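Local coordinates for DHHA1 domain protein (PDB 3KEW) that probably hydrolyses misacylated tRNA(Ala), as stand-alone relatives of the alanyl-tRNA synthetase editing domain do, and binds a zinc ion, at residues E9-K14 / H199-R204; G94-L99 / R204-I209; E15-I20 / N81-L86. All blocks are in the same frame, centred on the assembly; numbering follows the deposited sequence.

Interaction 1. Residues E9-K14 / H199-R204; sequences EDQYIK and HPRNTR
Asp10, Gln11 and Tyr12 all reach Arg201 from a type I beta turn running from Asp10 to Ile13. An Asx turn stiffens its start: Asp10 OD2 accepts from the backbone N of Tyr12. Three hydrogen bonds cross the contact. Gln11, buried here, suits its place because one amide can both give and take. Its NE2 donates to His199 O at 3.1 Å, with that oxygen in the amide plane, while its OE1 accepts from Arg201 NE at 3.2 Å, the donor standing above the carbonyl plane rather than on a lone pair. CG sits between the backbone N and the carbonyl carbon (chi1 56°), and a bend at chi2 turns the amide to serve both partners. The third bond, Arg201 N to Tyr12 OH, spans 2.8 Å, is nearly straight at 167°, and comes in near the ring plane; Asp205 also bonds this hydroxyl. The charged pair is looser: Asp10 OD2 and Arg201 NH2 form a salt bridge of 3.4 Å, their planes 63° apart, so it is not a flat, two-pronged pairing. Apolar contact comes from the arginine's aliphatic part, whose CG lies 3.7 Å from Tyr12 CE1. The ring of His199 meets the rings of the zinc ligands His98 and His102, so this contact joins the N-terminal loop to the metal-site region. At the far end of the tyrosine, Pro200 CB approaches Tyr12 OH to 3.6 Å.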
loop_
_atom_site.group_PDB
_atom_site.type_symbol
_atom_site.label_atom_id
_atom_site.label_comp_id
_atom_site.label_asym_id
_atom_site.label_seq_id
_atom_site.Cartn_x
_atom_site.Cartn_y
_atom_site.Cartn_z
ATOM N N GLU A 9 4.990 4.657 10.675
ATOM C CA GLU A 9 5.946 5.641 11.189
ATOM C C GLU A 9 7.109 5.832 10.217
ATOM O O GLU A 9 7.474 6.964 9.882
ATOM C CB GLU A 9 6.462 5.242 12.583
ATOM C CG GLU A 9 5.385 5.189 13.688
ATOM C CD GLU A 9 4.549 6.457 13.767
ATOM O OE1 GLU A 9 5.128 7.564 13.803
ATOM O OE2 GLU A 9 3.302 6.343 13.789
ATOM N N ASP A 10 7.673 4.710 9.782
ATOM C CA ASP A 10 8.707 4.662 8.756
ATOM C C ASP A 10 8.487 3.406 7.920
ATOM O O ASP A 10 8.785 2.290 8.350
ATOM C CB ASP A 10 10.101 4.659 9.394
ATOM C CG ASP A 10 11.238 4.710 8.367
ATOM O OD1 ASP A 10 12.394 4.796 8.817
ATOM O OD2 ASP A 10 11.002 4.672 7.130
ATOM N N GLN A 11 7.985 3.604 6.708
ATOM C CA GLN A 11 7.628 2.491 5.828
ATOM C C GLN A 11 8.827 1.763 5.217
ATOM O O GLN A 11 8.655 0.738 4.578
ATOM C CB GLN A 11 6.667 2.957 4.728
ATOM C CG GLN A 11 7.155 4.113 3.880
ATOM C CD GLN A 11 6.707 5.455 4.411
ATOM O OE1 GLN A 11 7.182 5.911 5.452
ATOM N NE2 GLN A 11 5.797 6.102 3.698
ATOM N N TYR A 12 10.030 2.300 5.416
ATOM C CA TYR A 12 11.246 1.696 4.881
ATOM C C TYR A 12 11.997 0.830 5.879
ATOM O O TYR A 12 13.009 0.233 5.520
ATOM C CB TYR A 12 12.179 2.756 4.297
ATOM C CG TYR A 12 11.653 3.378 3.028
ATOM C CD1 TYR A 12 11.028 4.624 3.049
ATOM C CD2 TYR A 12 11.772 2.720 1.807
ATOM C CE1 TYR A 12 10.541 5.196 1.893
ATOM C CE2 TYR A 12 11.273 3.285 0.639
ATOM C CZ TYR A 12 10.667 4.525 0.690
ATOM O OH TYR A 12 10.175 5.103 -0.461
ATOM N N ILE A 13 11.505 0.756 7.119
ATOM C CA ILE A 13 12.070 -0.152 8.118
ATOM C C ILE A 13 11.793 -1.584 7.670
ATOM O O ILE A 13 10.632 -1.977 7.511
ATOM C CB ILE A 13 11.494 0.087 9.551
ATOM C CG1 ILE A 13 11.937 1.441 10.108
ATOM C CG2 ILE A 13 11.909 -1.038 10.518
ATOM C CD1 ILE A 13 11.239 1.820 11.402
ATOM N N LYS A 14 12.860 -2.344 7.444
ATOM C CA LYS A 14 12.728 -3.740 7.033
ATOM C C LYS A 14 13.252 -4.754 8.059
ATOM O O LYS A 14 12.967 -5.949 7.951
ATOM C CB LYS A 14 13.362 -3.961 5.651
ATOM C CG LYS A 14 14.870 -3.767 5.563
ATOM C CD LYS A 14 15.334 -4.012 4.119
ATOM C CE LYS A 14 16.743 -4.587 4.049
ATOM N NZ LYS A 14 17.795 -3.539 4.036
ATOM N N HIS A 199 2.835 3.245 1.277
ATOM C CA HIS A 199 3.361 3.762 0.018
ATOM C C HIS A 199 4.860 4.108 0.095
ATOM O O HIS A 199 5.383 4.375 1.183
ATOM C CB HIS A 199 2.554 5.008 -0.380
ATOM C CG HIS A 199 1.150 4.697 -0.796
ATOM N ND1 HIS A 199 0.769 4.613 -2.117
ATOM C CD2 HIS A 199 0.045 4.411 -0.066
ATOM C CE1 HIS A 199 -0.514 4.306 -2.184
ATOM N NE2 HIS A 199 -0.977 4.174 -0.953
ATOM N N PRO A 200 5.564 4.096 -1.062
ATOM C CA PRO A 200 6.906 4.683 -1.102
ATOM C C PRO A 200 6.847 6.191 -0.825
ATOM O O PRO A 200 5.770 6.771 -0.859
ATOM C CB PRO A 200 7.366 4.414 -2.544
ATOM C CG PRO A 200 6.512 3.264 -3.017
ATOM C CD PRO A 200 5.185 3.521 -2.367
ATOM N N ARG A 201 7.983 6.807 -0.521
ATOM C CA ARG A 201 7.988 8.221 -0.135
ATOM C C ARG A 201 8.239 9.158 -1.299
ATOM O O ARG A 201 8.214 10.380 -1.132
ATOM C CB ARG A 201 9.001 8.492 0.980
ATOM C CG ARG A 201 8.452 8.242 2.376
ATOM C CD ARG A 201 9.342 8.879 3.427
ATOM N NE ARG A 201 9.315 8.123 4.676
ATOM C CZ ARG A 201 9.801 8.558 5.833
ATOM N NH1 ARG A 201 10.356 9.762 5.921
ATOM N NH2 ARG A 201 9.724 7.785 6.907
ATOM N N ASN A 202 8.494 8.582 -2.467
ATOM C CA ASN A 202 8.612 9.354 -3.699
ATOM C C ASN A 202 8.168 8.566 -4.931
ATOM O O ASN A 202 8.085 7.331 -4.891
ATOM C CB ASN A 202 10.029 9.931 -3.862
ATOM C CG ASN A 202 11.123 8.877 -3.772
ATOM O OD1 ASN A 202 11.160 7.916 -4.545
ATOM N ND2 ASN A 202 12.041 9.069 -2.830
ATOM N N THR A 203 7.880 9.274 -6.022
ATOM C CA THR A 203 7.485 8.614 -7.281
ATOM C C THR A 203 8.656 7.908 -7.998
ATOM O O THR A 203 8.438 6.947 -8.743
ATOM C CB THR A 203 6.753 9.577 -8.249
ATOM O OG1 THR A 203 7.601 10.693 -8.556
ATOM C CG2 THR A 203 5.412 10.081 -7.636
ATOM N N ARG A 204 9.891 8.366 -7.759
ATOM C CA ARG A 204 11.095 7.733 -8.334
ATOM C C ARG A 204 11.238 6.273 -7.914
ATOM O O ARG A 204 11.694 5.441 -8.701
ATOM C CB ARG A 204 12.360 8.529 -7.980
ATOM C CG ARG A 204 13.689 8.042 -8.576
ATOM C CD ARG A 204 13.663 7.861 -10.094
ATOM N NE ARG A 204 14.885 7.220 -10.585
ATOM C CZ ARG A 204 15.106 5.903 -10.603
ATOM N NH1 ARG A 204 14.190 5.048 -10.158
ATOM N NH2 ARG A 204 16.256 5.440 -11.074
#

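Interaction 2. Residues G94-L99 / R204-I209; sequences GMQQHL and RDLQVI. With ZN (zinc ion), chain C.
Asp205, Leu206 and Gln207 meet one side of helix 88-112, the helix that carries the HxxxH zinc motif with His98 and His102. Residues 204-206 form a short 3-10 segment. From its middle, Asp205 presents its main-chain oxygen: Gln96 NE2 donates to Asp205 O at 2.8 Å, a bond that lies in the carbonyl plane. Gln96 is long enough to span this gap because its chain is extended beyond CG (chi2 177°). The carboxylate of Asp205 turns to another partner: OD1 is hydrogen-bonded to Tyr12 OH. Leu206 follows and supplies the apolar half of the contact. Its CD1 rests 3.5 Å from the helix carbonyl Gln96 O and 3.7 Å from Leu99 CD2, while its CD2 packs 3.8 Å from Leu99 CG. The two forked side chains thus mesh by their methyls, and a leucine at each place fills the buried layer, which Leu103 and Ile150 extend. Gln207, partly exposed, brings its amide near that of Gln96, but no hydrogen bond joins them and the close approach of the two donor nitrogens is doubtful; Gln207 NE2 is instead hydrogen-bonded to Asn229. Ile209 begins the next strand and packs on Leu104 and Ile150. On the helix, the side chain of His98 leaves away from 204-209; the zinc ion, with His102, Cys195 and three waters as further ligands, is bound by His98 NE2 at 2.3 Å.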
loop_
_atom_site.group_PDB
_atom_site.type_symbol
_atom_site.label_atom_id
_atom_site.label_comp_id
_atom_site.label_asym_id
_atom_site.label_seq_id
_atom_site.Cartn_x
_atom_site.Cartn_y
_atom_site.Cartn_z
ATOM N N GLY A 94 4.249 -4.604 -3.349
ATOM C CA GLY A 94 2.936 -4.064 -2.995
ATOM C C GLY A 94 2.920 -2.555 -2.836
ATOM O O GLY A 94 1.949 -1.913 -3.222
ATOM N N MET A 95 3.991 -1.995 -2.271
ATOM C CA MET A 95 4.142 -0.535 -2.166
ATOM C C MET A 95 4.103 0.128 -3.555
ATOM O O MET A 95 3.391 1.120 -3.754
ATOM C CB MET A 95 5.440 -0.156 -1.422
ATOM C CG MET A 95 5.484 -0.494 0.102
ATOM S SD MET A 95 7.082 -0.313 0.931
ATOM C CE MET A 95 7.142 1.481 1.011
ATOM N N GLN A 96 4.860 -0.436 -4.503
ATOM C CA GLN A 96 4.939 0.077 -5.888
ATOM C C GLN A 96 3.620 -0.029 -6.659
ATOM O O GLN A 96 3.210 0.933 -7.323
ATOM C CB GLN A 96 6.066 -0.614 -6.679
ATOM C CG GLN A 96 7.466 -0.244 -6.217
ATOM C CD GLN A 96 8.550 -0.995 -6.951
ATOM O OE1 GLN A 96 8.523 -2.222 -7.045
ATOM N NE2 GLN A 96 9.528 -0.263 -7.457
ATOM N N GLN A 97 2.943 -1.178 -6.566
ATOM C CA GLN A 97 1.649 -1.361 -7.266
ATOM C C GLN A 97 0.564 -0.428 -6.772
ATOM O O GLN A 97 -0.267 0.025 -7.560
ATOM C CB GLN A 97 1.132 -2.800 -7.181
ATOM C CG GLN A 97 2.118 -3.879 -7.576
ATOM C CD GLN A 97 3.038 -3.502 -8.732
ATOM O OE1 GLN A 97 2.583 -3.169 -9.832
ATOM N NE2 GLN A 97 4.349 -3.584 -8.489
ATOM N N HIS A 98 0.572 -0.143 -5.469
ATOM C CA HIS A 98 -0.441 0.721 -4.869
ATOM C C HIS A 98 -0.228 2.182 -5.259
ATOM O O HIS A 98 -1.172 2.852 -5.674
ATOM C CB HIS A 98 -0.456 0.560 -3.344
ATOM C CG HIS A 98 -1.727 1.012 -2.692
ATOM N ND1 HIS A 98 -2.131 0.535 -1.464
ATOM C CD2 HIS A 98 -2.686 1.887 -3.089
ATOM C CE1 HIS A 98 -3.276 1.102 -1.128
ATOM N NE2 HIS A 98 -3.636 1.925 -2.097
ATOM N N LEU A 99 0.998 2.680 -5.100
ATOM C CA LEU A 99 1.316 4.044 -5.523
ATOM C C LEU A 99 1.163 4.173 -7.046
ATOM O O LEU A 99 0.699 5.196 -7.536
ATOM C CB LEU A 99 2.727 4.475 -5.057
ATOM C CG LEU A 99 3.263 5.840 -5.550
ATOM C CD1 LEU A 99 2.366 6.990 -5.115
ATOM C CD2 LEU A 99 4.693 6.122 -5.109
ATOM N N ARG A 204 9.891 8.366 -7.759
ATOM C CA ARG A 204 11.095 7.733 -8.334
ATOM C C ARG A 204 11.238 6.273 -7.914
ATOM O O ARG A 204 11.694 5.441 -8.701
ATOM C CB ARG A 204 12.360 8.529 -7.980
ATOM C CG ARG A 204 13.689 8.042 -8.576
ATOM C CD ARG A 204 13.663 7.861 -10.094
ATOM N NE ARG A 204 14.885 7.220 -10.585
ATOM C CZ ARG A 204 15.106 5.903 -10.603
ATOM N NH1 ARG A 204 14.190 5.048 -10.158
ATOM N NH2 ARG A 204 16.256 5.440 -11.074
ATOM N N ASP A 205 10.812 5.966 -6.684
ATOM C CA ASP A 205 10.773 4.591 -6.171
ATOM C C ASP A 205 9.940 3.603 -6.993
ATOM O O ASP A 205 10.112 2.390 -6.860
ATOM C CB ASP A 205 10.286 4.582 -4.721
ATOM C CG ASP A 205 11.419 4.711 -3.715
ATOM O OD1 ASP A 205 11.253 4.222 -2.579
ATOM O OD2 ASP A 205 12.477 5.286 -4.052
ATOM N N LEU A 206 9.045 4.116 -7.840
ATOM C CA LEU A 206 8.276 3.272 -8.760
ATOM C C LEU A 206 9.089 2.674 -9.907
ATOM O O LEU A 206 8.667 1.677 -10.488
ATOM C CB LEU A 206 7.111 4.055 -9.348
ATOM C CG LEU A 206 5.694 3.982 -8.787
ATOM C CD1 LEU A 206 5.639 3.389 -7.403
ATOM C CD2 LEU A 206 5.126 5.380 -8.793
ATOM N N GLN A 207 10.224 3.302 -10.236
ATOM C CA GLN A 207 11.145 2.921 -11.340
ATOM C C GLN A 207 10.542 3.216 -12.710
ATOM O O GLN A 207 11.024 4.089 -13.443
ATOM C CB GLN A 207 11.607 1.444 -11.279
ATOM C CG GLN A 207 12.221 0.959 -9.953
ATOM C CD GLN A 207 12.343 -0.577 -9.895
ATOM O OE1 GLN A 207 12.616 -1.230 -10.904
ATOM N NE2 GLN A 207 12.135 -1.146 -8.720
ATOM N N VAL A 208 9.483 2.478 -13.033
ATOM C CA VAL A 208 8.791 2.547 -14.315
ATOM C C VAL A 208 7.362 1.997 -14.141
ATOM O O VAL A 208 7.106 1.155 -13.276
ATOM C CB VAL A 208 9.605 1.786 -15.422
ATOM C CG1 VAL A 208 9.653 0.286 -15.151
ATOM C CG2 VAL A 208 9.102 2.097 -16.829
ATOM N N ILE A 209 6.432 2.504 -14.940
ATOM C CA ILE A 209 5.066 1.995 -14.969
ATOM C C ILE A 209 4.622 1.689 -16.415
ATOM O O ILE A 209 4.794 2.505 -17.334
ATOM C CB ILE A 209 4.084 2.951 -14.213
ATOM C CG1 ILE A 209 2.691 2.349 -14.088
ATOM C CG2 ILE A 209 4.017 4.316 -14.866
ATOM C CD1 ILE A 209 1.979 2.829 -12.846
HETATM ZN ZN ZN C . -5.153 3.682 -1.981
HETATM O O HOH W 1 -6.832 5.136 -1.725
HETATM O O HOH W 2 -6.300 3.451 -3.986
HETATM O O HOH W 3 -6.718 2.066 -1.112
#

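Interaction 3. Residues E15-I20 / N81-L86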
loop_
_atom_site.group_PDB
_atom_site.type_symbol
_atom_site.label_atom_id
_atom_site.label_comp_id
_atom_site.label_asym_id
_atom_site.label_seq_id
_atom_site.Cartn_x
_atom_site.Cartn_y
_atom_site.Cartn_z
ATOM N N GLU A 15 14.032 -4.278 9.032
ATOM C CA GLU A 15 14.472 -5.082 10.185
ATOM C C GLU A 15 14.261 -4.287 11.456
ATOM O O GLU A 15 14.494 -3.067 11.477
ATOM C CB GLU A 15 15.952 -5.424 10.116
ATOM C CG GLU A 15 16.393 -6.221 8.920
ATOM C CD GLU A 15 17.894 -6.196 8.770
ATOM O OE1 GLU A 15 18.370 -6.128 7.617
ATOM O OE2 GLU A 15 18.591 -6.226 9.812
ATOM N N PHE A 16 13.855 -4.984 12.517
ATOM C CA PHE A 16 13.555 -4.352 13.801
ATOM C C PHE A 16 13.626 -5.333 14.969
ATOM O O PHE A 16 13.723 -6.559 14.779
ATOM C CB PHE A 16 12.192 -3.643 13.765
ATOM C CG PHE A 16 11.016 -4.578 13.634
ATOM C CD1 PHE A 16 10.206 -4.840 14.731
ATOM C CD2 PHE A 16 10.709 -5.185 12.413
ATOM C CE1 PHE A 16 9.122 -5.706 14.626
ATOM C CE2 PHE A 16 9.624 -6.051 12.300
ATOM C CZ PHE A 16 8.824 -6.305 13.413
ATOM N N LYS A 17 13.591 -4.772 16.176
ATOM C CA LYS A 17 13.632 -5.536 17.411
ATOM C C LYS A 17 12.236 -5.606 17.997
ATOM O O LYS A 17 11.507 -4.609 18.042
ATOM C CB LYS A 17 14.619 -4.910 18.408
ATOM C CG LYS A 17 15.984 -5.612 18.519
ATOM C CD LYS A 17 16.706 -5.781 17.196
ATOM C CE LYS A 17 18.076 -6.440 17.354
ATOM N NZ LYS A 17 17.994 -7.900 17.653
ATOM N N GLY A 18 11.846 -6.797 18.422
ATOM C CA GLY A 18 10.507 -6.983 18.949
ATOM C C GLY A 18 10.468 -7.912 20.133
ATOM O O GLY A 18 11.363 -8.743 20.325
ATOM N N GLU A 19 9.411 -7.762 20.920
ATOM C CA GLU A 19 9.169 -8.611 22.067
ATOM C C GLU A 19 7.780 -9.200 21.943
ATOM O O GLU A 19 6.800 -8.467 21.787
ATOM C CB GLU A 19 9.297 -7.815 23.371
ATOM C CG GLU A 19 9.172 -8.665 24.635
ATOM C CD GLU A 19 9.067 -7.843 25.916
ATOM O OE1 GLU A 19 9.258 -6.604 25.876
ATOM O OE2 GLU A 19 8.779 -8.447 26.971
ATOM N N ILE A 20 7.718 -10.525 22.007
ATOM C CA ILE A 20 6.461 -11.250 21.984
ATOM C C ILE A 20 5.694 -11.026 23.289
ATOM O O ILE A 20 6.181 -11.350 24.370
ATOM C CB ILE A 20 6.681 -12.759 21.709
ATOM C CG1 ILE A 20 7.148 -12.965 20.264
ATOM C CG2 ILE A 20 5.395 -13.536 21.961
ATOM C CD1 ILE A 20 7.551 -14.383 19.908
ATOM N N ASN A 81 13.816 -9.148 22.850
ATOM C CA ASN A 81 14.898 -8.629 22.004
ATOM C C ASN A 81 15.122 -9.486 20.745
ATOM O O ASN A 81 16.242 -9.881 20.422
ATOM C CB ASN A 81 16.185 -8.468 22.839
ATOM C CG ASN A 81 17.238 -7.621 22.152
ATOM O OD1 ASN A 81 16.946 -6.547 21.620
ATOM N ND2 ASN A 81 18.477 -8.102 22.163
ATOM N N LEU A 82 14.033 -9.785 20.048
ATOM C CA LEU A 82 14.088 -10.696 18.910
ATOM C C LEU A 82 14.401 -9.955 17.625
ATOM O O LEU A 82 13.889 -8.860 17.395
ATOM C CB LEU A 82 12.763 -11.444 18.762
ATOM C CG LEU A 82 12.214 -12.156 19.998
ATOM C CD1 LEU A 82 10.801 -12.581 19.718
ATOM C CD2 LEU A 82 13.075 -13.358 20.384
ATOM N N GLN A 83 15.256 -10.555 16.802
ATOM C CA GLN A 83 15.504 -10.071 15.447
ATOM C C GLN A 83 14.317 -10.388 14.544
ATOM O O GLN A 83 14.017 -11.560 14.281
ATOM C CB GLN A 83 16.781 -10.686 14.865
ATOM C CG GLN A 83 17.939 -9.713 14.735
ATOM C CD GLN A 83 17.656 -8.583 13.755
ATOM O OE1 GLN A 83 17.339 -7.460 14.159
ATOM N NE2 GLN A 83 17.769 -8.875 12.462
ATOM N N CYS A 84 13.643 -9.338 14.081
ATOM C CA CYS A 84 12.498 -9.488 13.189
ATOM C C CYS A 84 12.769 -8.817 11.853
ATOM O O CYS A 84 13.131 -7.636 11.815
ATOM C CB CYS A 84 11.251 -8.883 13.815
ATOM S SG CYS A 84 10.888 -9.420 15.494
ATOM N N GLU A 85 12.587 -9.560 10.761
ATOM C CA GLU A 85 12.831 -9.015 9.427
ATOM C C GLU A 85 11.731 -9.311 8.412
ATOM O O GLU A 85 11.232 -10.436 8.317
ATOM C CB GLU A 85 14.209 -9.421 8.889
ATOM C CG GLU A 85 14.713 -10.780 9.328
ATOM C CD GLU A 85 16.227 -10.898 9.225
ATOM O OE1 GLU A 85 16.934 -10.027 9.777
ATOM O OE2 GLU A 85 16.709 -11.866 8.600
ATOM N N LEU A 86 11.354 -8.277 7.667
ATOM C CA LEU A 86 10.332 -8.396 6.634
ATOM C C LEU A 86 10.901 -9.093 5.406
ATOM O O LEU A 86 12.100 -9.011 5.122
ATOM C CB LEU A 86 9.789 -7.016 6.231
ATOM C CG LEU A 86 9.174 -6.055 7.254
ATOM C CD1 LEU A 86 8.736 -4.752 6.594
ATOM C CD2 LEU A 86 8.009 -6.652 7.969
#
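Phe16 and Cys84 face each other as a hydrogen-bonded antiparallel pair, and both their backbones and their side chains meet. Phe16 N donates to Cys84 O at 2.8 Å, and Cys84 N returns a bond to Phe16 O at 2.9 Å. Above the strands the cysteine lies over one face of the phenylalanine ring: Cys84 CB stands 3.7 Å from the Phe16 ring centroid, a CH-pi contact, and the sulfur adds a longer sulfur-aromatic one over the same face. With chi1 at 67°, Phe16 CG sits between the backbone N and the carbonyl carbon, which brings the ring over Cys84 on the partner strand, where the short cysteine side chain lets it lie close over CB. Gly18 and Leu82 form the next hydrogen-bonded pair, with Leu82 N to Gly18 O at 2.9 Å and Gly18 N donating to Leu82 O. Having no side chain, Gly18 lets Cys84 SG settle 4.0 Å from Gly18 N. Further along, Ile20 CG1 touches Leu82 CD1 at 3.7 Å, the side chains crossing at about a right angle.

The other face carries Glu15, Lys17, Gln83 and Glu85, long polar chains suited to solvent. Lys17 bends at chi2 and chi4 so that its CE lies 3.4 Å from Gln83 OE1, whereas Glu15 and Glu85 run side by side with their like charges probably mildly repelling.

In the wider fold, this pair joins the two end strands of a six-stranded antiparallel barrel and closes it. Strand 51-53 flanks 82-86 and adds Ile53 beside Leu82 and Cys84, while strand 29-34 borders 15-26 and sets Val32 and Leu34 against Ile20.

Interaction 3 is a strand-to-strand seam that closes the barrel, with regular backbone hydrogen bonds, one apolar face and one polar face. Interactions 1 and 2 instead hold the loop before strand 209-217 by different chemistry: interaction 1 by a partly exposed polar network with the N-terminal turn, interaction 2 by buried leucines and one hydrogen bond from a glutamine amide of the zinc-binding helix. They share Arg204, and Tyr12 OH to Asp205 OD1 couples them, while the His199 and His98 rings meet beside the metal. Interaction 1 is also linked to interaction 3, since Lys14 O accepts from Leu86 N. Interactions 2 and 3 do not touch, although strand 82-86 leads into helix 88-112.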